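Local coordinates for solute binding protein MsmE (Bacillus subtilis subsp. subtilis str. 168, PDB 4R6H), which binds melibiose, raffinose and stachyose as the solute-binding component of the ABC importer MelEDC-MsmX, at residues A141-D153 / M260-L274. Numbering follows the deposited sequence. Where two conformers were deposited one is given.
Sequences AKDGLAYNRNILD and MAQNKIAFTMQGGTL
The ring of Phe267 meets Tyr147 and Leu152 on one and the same side: its CD1 rests 3.6 Å from Tyr147 CB, while at the tip of the ring its CZ meets Leu152 CD2 at 3.9 Å, the leucine crossing at about a right angle. With CG set between backbone N and carbonyl carbon (chi1 69°), the Tyr147 ring leads away and leaves mainly CB to the phenylalanine. Leu170 and Ile173 of helix 163-177 also pack on Phe267. Beside it Ile151 CG2 touches Ala266 CB, and further along Leu145 CD2 reaches Met269 SD at 3.8 Å. Tyr147 and Phe267 share one face of the mixed sheet where strands 141-148 and 267-269 run antiparallel, in one lobe of this two-lobed solute-binding fold; Ala146 and Thr268 form a hydrogen-bonded pair, each N giving to the other's O at 2.9 Å. The bonding runs on to the corner at Ala266, whose O accepts from Asn148 N. Asn148 is the N-cap of helix 149-155: its OD1 takes Ile151 N and Asn150 ND2 from opposite faces of the amide plane, while ND2 gives a bond to Asn263 OD1 (3.0 Å, 161°) and another to a water that donates to Met260 O and Ile265 O. A leucine here would probably leave Ile151 N without its cap and Asn263 OD1 without this donor. At the other end Gln270, extended beyond CG, lays its amide along the backbone of 142-144. OE1 accepts from Gly144 N at 2.8 Å, the donor standing above the carbonyl plane, and NE2 makes a weak bond to Lys142 O, which also bonds Tyr362 OH.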
ATOM      1  N   ALA A 141      -4.312  -2.118  -3.869  1.00 18.92           N
ATOM      2  CA  ALA A 141      -2.943  -2.478  -3.588  1.00 17.65           C
ATOM      3  C   ALA A 141      -2.892  -3.880  -3.007  1.00 18.97           C
ATOM      4  O   ALA A 141      -3.732  -4.227  -2.149  1.00 18.71           O
ATOM      5  CB  ALA A 141      -2.315  -1.523  -2.590  1.00 17.70           C
ATOM      6  N   LYS A 142      -1.908  -4.667  -3.452  1.00 16.96           N
ATOM      7  CA  LYS A 142      -1.699  -6.021  -2.950  1.00 16.33           C
ATOM      8  C   LYS A 142      -0.197  -6.260  -2.876  1.00 16.66           C
ATOM      9  O   LYS A 142       0.430  -6.640  -3.871  1.00 16.87           O
ATOM     10  CB  LYS A 142      -2.410  -7.079  -3.788  1.00 17.10           C
ATOM     11  CG  LYS A 142      -3.922  -7.118  -3.608  1.00 18.41           C
ATOM     12  CD  LYS A 142      -4.579  -8.308  -4.291  1.00 19.60           C
ATOM     13  CE  LYS A 142      -4.701  -8.156  -5.798  1.00 22.18           C
ATOM     14  NZ  LYS A 142      -5.478  -9.319  -6.342  1.00 21.35           N
ATOM     15  N   ASP A 143       0.375  -6.065  -1.679  1.00 16.56           N
ATOM     16  CA  ASP A 143       1.818  -6.069  -1.461  1.00 15.16           C
ATOM     17  C   ASP A 143       2.264  -7.305  -0.688  1.00 16.26           C
ATOM     18  O   ASP A 143       1.632  -7.742   0.324  1.00 17.06           O
ATOM     19  CB  ASP A 143       2.233  -4.833  -0.666  1.00 17.52           C
ATOM     20  CG  ASP A 143       2.142  -3.554  -1.462  1.00 23.95           C
ATOM     21  OD1 ASP A 143       2.246  -3.576  -2.709  1.00 21.68           O
ATOM     22  OD2 ASP A 143       1.999  -2.493  -0.810  1.00 25.36           O
ATOM     23  N   GLY A 144       3.387  -7.852  -1.168  1.00 16.48           N
ATOM     24  CA  GLY A 144       4.119  -8.895  -0.489  1.00 16.85           C
ATOM     25  C   GLY A 144       5.600  -8.659  -0.662  1.00 17.38           C
ATOM     26  O   GLY A 144       6.140  -7.599  -0.259  1.00 17.87           O
ATOM     27  N   LEU A 145       6.259  -9.622  -1.314  1.00 17.21           N
ATOM     28  CA  LEU A 145       7.669  -9.529  -1.626  1.00 16.57           C
ATOM     29  C   LEU A 145       7.878  -9.655  -3.135  1.00 16.15           C
ATOM     30  O   LEU A 145       7.229 -10.517  -3.779  1.00 18.71           O
ATOM     31  CB  LEU A 145       8.441 -10.671  -0.952  1.00 15.83           C
ATOM     32  CG  LEU A 145       8.352 -10.767   0.546  1.00 17.01           C
ATOM     33  CD1 LEU A 145       8.975 -12.044   1.054  1.00 22.41           C
ATOM     34  CD2 LEU A 145       9.043  -9.593   1.207  1.00 20.22           C
ATOM     35  N   ALA A 146       8.791  -8.869  -3.662  1.00 15.42           N
ATOM     36  CA  ALA A 146       9.249  -9.011  -5.036  1.00 16.65           C
ATOM     37  C   ALA A 146      10.511  -9.866  -5.055  1.00 18.14           C
ATOM     38  O   ALA A 146      11.313  -9.839  -4.123  1.00 16.98           O
ATOM     39  CB  ALA A 146       9.528  -7.672  -5.653  1.00 17.17           C
ATOM     40  N   TYR A 147      10.699 -10.652  -6.130  1.00 16.69           N
ATOM     41  CA  TYR A 147      11.822 -11.553  -6.153  1.00 16.51           C
ATOM     42  C   TYR A 147      12.253 -11.871  -7.575  1.00 17.56           C
ATOM     43  O   TYR A 147      11.470 -11.772  -8.514  1.00 16.26           O
ATOM     44  CB  TYR A 147      11.494 -12.857  -5.421  1.00 17.26           C
ATOM     45  CG  TYR A 147      10.491 -13.723  -6.130  1.00 16.56           C
ATOM     46  CD1 TYR A 147       9.127 -13.421  -6.136  1.00 16.79           C
ATOM     47  CD2 TYR A 147      10.902 -14.820  -6.883  1.00 18.94           C
ATOM     48  CE1 TYR A 147       8.211 -14.222  -6.819  1.00 18.00           C
ATOM     49  CE2 TYR A 147      10.003 -15.608  -7.536  1.00 17.50           C
ATOM     50  CZ  TYR A 147       8.659 -15.310  -7.502  1.00 18.47           C
ATOM     51  OH  TYR A 147       7.744 -16.073  -8.231  1.00 21.13           O
ATOM     52  N   ASN A 148      13.512 -12.277  -7.707  1.00 16.72           N
ATOM     53  CA  ASN A 148      14.097 -12.686  -8.983  1.00 16.54           C
ATOM     54  C   ASN A 148      13.812 -14.156  -9.204  1.00 18.35           C
ATOM     55  O   ASN A 148      14.340 -15.004  -8.503  1.00 17.78           O
ATOM     56  CB  ASN A 148      15.593 -12.402  -8.952  1.00 16.60           C
ATOM     57  CG  ASN A 148      16.279 -12.725 -10.235  1.00 18.59           C
ATOM     58  OD1 ASN A 148      15.985 -13.750 -10.875  1.00 18.64           O
ATOM     59  ND2 ASN A 148      17.229 -11.886 -10.612  1.00 18.49           N
ATOM     60  N   ARG A 149      12.918 -14.454 -10.143  1.00 16.81           N
ATOM     61  CA  ARG A 149      12.473 -15.831 -10.372  0.50 17.96           C
ATOM     62  C   ARG A 149      13.632 -16.762 -10.741  1.00 17.40           C
ATOM     63  O   ARG A 149      13.701 -17.897 -10.251  1.00 19.19           O
ATOM     64  CB  ARG A 149      11.432 -15.869 -11.469  0.50 16.12           C
ATOM     65  CG  ARG A 149      10.187 -15.020 -11.248  0.50 17.47           C
ATOM     66  CD  ARG A 149       9.246 -15.176 -12.438  0.50 19.68           C
ATOM     67  NE  ARG A 149       8.057 -14.342 -12.426  0.50 27.82           N
ATOM     68  CZ  ARG A 149       6.870 -14.695 -11.924  0.50 21.71           C
ATOM     69  NH1 ARG A 149       5.892 -13.832 -12.036  0.50 23.50           N
ATOM     70  NH2 ARG A 149       6.651 -15.886 -11.371  0.50 31.23           N
ATOM     71  N   ASN A 150      14.541 -16.264 -11.554  1.00 18.60           N
ATOM     72  CA  ASN A 150      15.642 -17.078 -12.046  1.00 20.52           C
ATOM     73  C   ASN A 150      16.598 -17.449 -10.915  1.00 18.87           C
ATOM     74  O   ASN A 150      17.097 -18.578 -10.889  1.00 22.60           O
ATOM     75  CB  ASN A 150      16.351 -16.289 -13.142  1.00 25.06           C
ATOM     76  CG  ASN A 150      15.374 -15.429 -13.986  1.00 74.86           C
ATOM     77  OD1 ASN A 150      14.838 -15.916 -14.979  1.00 74.31           O
ATOM     78  ND2 ASN A 150      15.099 -14.161 -13.555  1.00 40.57           N
ATOM     79  N   ILE A 151      16.827 -16.508  -9.974  1.00 17.20           N
ATOM     80  CA  ILE A 151      17.721 -16.795  -8.865  1.00 17.11           C
ATOM     81  C   ILE A 151      17.151 -17.879  -7.976  1.00 18.78           C
ATOM     82  O   ILE A 151      17.857 -18.803  -7.547  1.00 19.32           O
ATOM     83  CB  ILE A 151      18.064 -15.504  -8.063  1.00 16.54           C
ATOM     84  CG1 ILE A 151      18.969 -14.594  -8.873  1.00 20.59           C
ATOM     85  CG2 ILE A 151      18.709 -15.829  -6.735  1.00 20.77           C
ATOM     86  CD1 ILE A 151      19.204 -13.235  -8.249  1.00 19.07           C
ATOM     87  N   LEU A 152      15.856 -17.796  -7.672  1.00 18.69           N
ATOM     88  CA  LEU A 152      15.250 -18.827  -6.871  1.00 20.11           C
ATOM     89  C   LEU A 152      15.302 -20.189  -7.579  1.00 19.87           C
ATOM     90  O   LEU A 152      15.642 -21.165  -6.935  1.00 20.86           O
ATOM     91  CB  LEU A 152      13.823 -18.502  -6.431  1.00 19.04           C
ATOM     92  CG  LEU A 152      13.663 -17.597  -5.217  1.00 25.69           C
ATOM     93  CD1 LEU A 152      14.409 -16.285  -5.260  1.00 36.64           C
ATOM     94  CD2 LEU A 152      12.191 -17.427  -4.892  1.00 21.76           C
ATOM     95  N   ASP A 153      15.048 -20.224  -8.890  1.00 18.77           N
ATOM     96  CA  ASP A 153      15.181 -21.486  -9.631  1.00 21.22           C
ATOM     97  C   ASP A 153      16.610 -22.022  -9.633  1.00 21.69           C
ATOM     98  O   ASP A 153      16.817 -23.224  -9.456  1.00 22.03           O
ATOM     99  CB  ASP A 153      14.672 -21.337 -11.060  1.00 24.07           C
ATOM    100  CG  ASP A 153      13.146 -21.303 -11.144  1.00 24.40           C
ATOM    101  OD1 ASP A 153      12.496 -21.784 -10.191  1.00 25.85           O
ATOM    102  OD2 ASP A 153      12.646 -20.816 -12.162  1.00 26.51           O
ATOM    103  N   MET A 260      18.642  -4.943  -9.477  1.00 17.28           N
ATOM    104  CA  MET A 260      17.762  -6.050  -9.742  0.50 16.45           C
ATOM    105  C   MET A 260      17.967  -6.577 -11.185  1.00 16.01           C
ATOM    106  O   MET A 260      18.015  -7.776 -11.410  1.00 17.21           O
ATOM    107  CB  MET A 260      16.312  -5.595  -9.470  0.50 17.84           C
ATOM    108  CG  MET A 260      15.246  -6.686  -9.465  0.50 13.57           C
ATOM    109  SD  MET A 260      15.522  -8.145  -8.424  0.50 24.51           S
ATOM    110  CE  MET A 260      14.211  -8.088  -7.246  0.50 20.35           C
ATOM    111  N   ALA A 261      18.103  -5.657 -12.129  1.00 17.39           N
ATOM    112  CA  ALA A 261      18.333  -6.034 -13.545  1.00 19.43           C
ATOM    113  C   ALA A 261      19.680  -6.704 -13.760  1.00 22.16           C
ATOM    114  O   ALA A 261      19.863  -7.348 -14.785  1.00 22.06           O
ATOM    115  CB  ALA A 261      18.261  -4.805 -14.402  1.00 18.87           C
ATOM    116  N   GLN A 262      20.620  -6.544 -12.836  1.00 17.59           N
ATOM    117  CA  GLN A 262      21.937  -7.167 -12.942  1.00 17.42           C
ATOM    118  C   GLN A 262      22.006  -8.474 -12.169  1.00 18.14           C
ATOM    119  O   GLN A 262      23.089  -9.018 -11.942  1.00 20.11           O
ATOM    120  CB  GLN A 262      22.993  -6.175 -12.466  1.00 20.56           C
ATOM    121  CG  GLN A 262      23.187  -5.052 -13.435  1.00 20.69           C
ATOM    122  CD  GLN A 262      24.013  -3.893 -12.864  1.00 26.74           C
ATOM    123  OE1 GLN A 262      24.520  -3.943 -11.739  1.00 32.38           O
ATOM    124  NE2 GLN A 262      24.134  -2.846 -13.652  1.00 32.22           N
ATOM    125  N   ASN A 263      20.849  -9.044 -11.765  1.00 17.66           N
ATOM    126  CA  ASN A 263      20.844 -10.294 -11.005  1.00 18.85           C
ATOM    127  C   ASN A 263      21.645 -10.217  -9.699  1.00 16.75           C
ATOM    128  O   ASN A 263      22.205 -11.225  -9.232  1.00 20.05           O
ATOM    129  CB  ASN A 263      21.351 -11.473 -11.872  1.00 18.63           C
ATOM    130  CG  ASN A 263      20.366 -11.859 -12.949  1.00 22.04           C
ATOM    131  OD1 ASN A 263      19.281 -12.398 -12.674  1.00 20.50           O
ATOM    132  ND2 ASN A 263      20.721 -11.599 -14.182  1.00 20.52           N
ATOM    133  N   LYS A 264      21.597  -9.049  -9.054  1.00 18.26           N
ATOM    134  CA  LYS A 264      22.311  -8.815  -7.816  1.00 19.56           C
ATOM    135  C   LYS A 264      21.452  -8.902  -6.546  1.00 18.46           C
ATOM    136  O   LYS A 264      21.996  -8.830  -5.421  1.00 20.69           O
ATOM    137  CB  LYS A 264      23.108  -7.520  -7.907  1.00 21.27           C
ATOM    138  CG  LYS A 264      24.303  -7.680  -8.853  1.00 25.28           C
ATOM    139  CD  LYS A 264      25.094  -6.396  -9.056  1.00 32.28           C
ATOM    140  CE  LYS A 264      26.248  -6.608 -10.037  1.00 31.66           C
ATOM    141  NZ  LYS A 264      26.595  -5.341 -10.745  1.00 36.52           N
ATOM    142  N   ILE A 265      20.142  -9.109  -6.734  1.00 17.63           N
ATOM    143  CA  ILE A 265      19.203  -9.070  -5.605  1.00 17.70           C
ATOM    144  C   ILE A 265      18.212 -10.198  -5.719  1.00 16.50           C
ATOM    145  O   ILE A 265      17.570 -10.343  -6.765  1.00 17.51           O
ATOM    146  CB  ILE A 265      18.421  -7.731  -5.576  1.00 18.04           C
ATOM    147  CG1 ILE A 265      19.329  -6.542  -5.204  1.00 19.77           C
ATOM    148  CG2 ILE A 265      17.273  -7.782  -4.572  1.00 18.17           C
ATOM    149  CD1 ILE A 265      18.684  -5.194  -5.442  1.00 19.62           C
ATOM    150  N   ALA A 266      18.027 -11.000  -4.676  1.00 15.91           N
ATOM    151  CA  ALA A 266      17.006 -12.060  -4.717  1.00 15.59           C
ATOM    152  C   ALA A 266      15.607 -11.576  -4.354  1.00 18.88           C
ATOM    153  O   ALA A 266      14.675 -11.775  -5.118  1.00 18.83           O
ATOM    154  CB  ALA A 266      17.402 -13.244  -3.850  1.00 17.42           C
ATOM    155  N   PHE A 267      15.460 -10.952  -3.192  1.00 14.71           N
ATOM    156  CA  PHE A 267      14.176 -10.443  -2.690  1.00 16.43           C
ATOM    157  C   PHE A 267      14.280  -8.971  -2.322  1.00 15.56           C
ATOM    158  O   PHE A 267      15.319  -8.485  -1.882  1.00 15.90           O
ATOM    159  CB  PHE A 267      13.773 -11.150  -1.424  1.00 16.48           C
ATOM    160  CG  PHE A 267      13.414 -12.592  -1.580  1.00 15.68           C
ATOM    161  CD1 PHE A 267      12.095 -12.970  -1.826  1.00 15.57           C
ATOM    162  CD2 PHE A 267      14.368 -13.596  -1.364  1.00 15.50           C
ATOM    163  CE1 PHE A 267      11.747 -14.308  -1.876  1.00 17.46           C
ATOM    164  CE2 PHE A 267      14.024 -14.939  -1.448  1.00 16.32           C
ATOM    165  CZ  PHE A 267      12.719 -15.299  -1.695  1.00 18.61           C
ATOM    166  N   THR A 268      13.144  -8.287  -2.412  1.00 14.92           N
ATOM    167  CA  THR A 268      13.004  -6.937  -1.853  1.00 16.33           C
ATOM    168  C   THR A 268      11.541  -6.711  -1.552  1.00 19.69           C
ATOM    169  O   THR A 268      10.702  -7.417  -2.081  1.00 18.46           O
ATOM    170  CB  THR A 268      13.629  -5.850  -2.764  1.00 17.59           C
ATOM    171  OG1 THR A 268      13.793  -4.644  -2.029  1.00 18.18           O
ATOM    172  CG2 THR A 268      12.780  -5.573  -4.002  1.00 19.96           C
ATOM    173  N   MET A 269      11.219  -5.763  -0.673  1.00 20.19           N
ATOM    174  CA  MET A 269       9.817  -5.451  -0.417  1.00 18.84           C
ATOM    175  C   MET A 269       9.191  -4.842  -1.632  1.00 22.59           C
ATOM    176  O   MET A 269       9.838  -4.150  -2.426  1.00 25.79           O
ATOM    177  CB  MET A 269       9.675  -4.480   0.748  1.00 19.52           C
ATOM    178  CG  MET A 269      10.238  -4.897   2.095  1.00 25.20           C
ATOM    179  SD  MET A 269       9.549  -6.260   3.017  1.00 29.10           S
ATOM    180  CE  MET A 269       7.807  -5.761   3.176  1.00 20.64           C
ATOM    181  N   GLN A 270       7.906  -5.149  -1.823  1.00 22.28           N
ATOM    182  CA  GLN A 270       7.298  -4.764  -3.076  1.00 30.04           C
ATOM    183  C   GLN A 270       7.162  -3.263  -3.218  1.00 37.58           C
ATOM    184  O   GLN A 270       6.688  -2.588  -2.304  1.00 40.45           O
ATOM    185  CB  GLN A 270       5.955  -5.400  -3.120  1.00 54.93           C
ATOM    186  CG  GLN A 270       5.414  -5.514  -4.496  1.00 35.30           C
ATOM    187  CD  GLN A 270       4.203  -6.365  -4.439  1.00 29.31           C
ATOM    188  OE1 GLN A 270       4.209  -7.398  -3.754  1.00 25.61           O
ATOM    189  NE2 GLN A 270       3.183  -5.988  -5.170  1.00 28.64           N
ATOM    190  N   GLY A 271       7.578  -2.751  -4.371  1.00 45.49           N
ATOM    191  CA  GLY A 271       7.406  -1.334  -4.697  1.00 35.31           C
ATOM    192  C   GLY A 271       6.311  -1.064  -5.729  1.00 58.98           C
ATOM    193  O   GLY A 271       5.758   0.044  -5.793  1.00 42.05           O
ATOM    194  N   GLY A 272       6.003  -2.071  -6.549  1.00 34.59           N
ATOM    195  CA  GLY A 272       4.867  -1.994  -7.463  1.00 31.07           C
ATOM    196  C   GLY A 272       5.211  -1.999  -8.948  1.00 20.19           C
ATOM    197  O   GLY A 272       4.419  -2.497  -9.726  1.00 21.57           O
ATOM    198  N   THR A 273       6.321  -1.400  -9.347  1.00 23.74           N
ATOM    199  CA  THR A 273       6.662  -1.353 -10.779  1.00 22.36           C
ATOM    200  C   THR A 273       8.019  -1.970 -11.064  1.00 19.75           C
ATOM    201  O   THR A 273       8.582  -1.781 -12.132  1.00 20.11           O
ATOM    202  CB  THR A 273       6.639   0.052 -11.360  1.00 22.63           C
ATOM    203  OG1 THR A 273       7.594   0.878 -10.653  1.00 27.36           O
ATOM    204  CG2 THR A 273       5.236   0.660 -11.243  1.00 22.55           C
ATOM    205  N   LEU A 274       8.548  -2.729 -10.122  1.00 19.35           N
ATOM    206  CA  LEU A 274       9.921  -3.198 -10.261  1.00 19.04           C
ATOM    207  C   LEU A 274      10.069  -4.124 -11.461  1.00 18.37           C
ATOM    208  O   LEU A 274      11.015  -3.978 -12.266  1.00 18.06           O
ATOM    209  CB  LEU A 274      10.437  -3.886  -8.983  1.00 19.83           C
ATOM    210  CG  LEU A 274      11.909  -4.371  -8.994  1.00 16.88           C
ATOM    211  CD1 LEU A 274      12.880  -3.235  -9.242  1.00 22.30           C
ATOM    212  CD2 LEU A 274      12.274  -5.099  -7.694  1.00 21.32           C
TER
HETATM  213  O   HOH W   1      18.333  -9.597  -9.296  1.00 17.25           O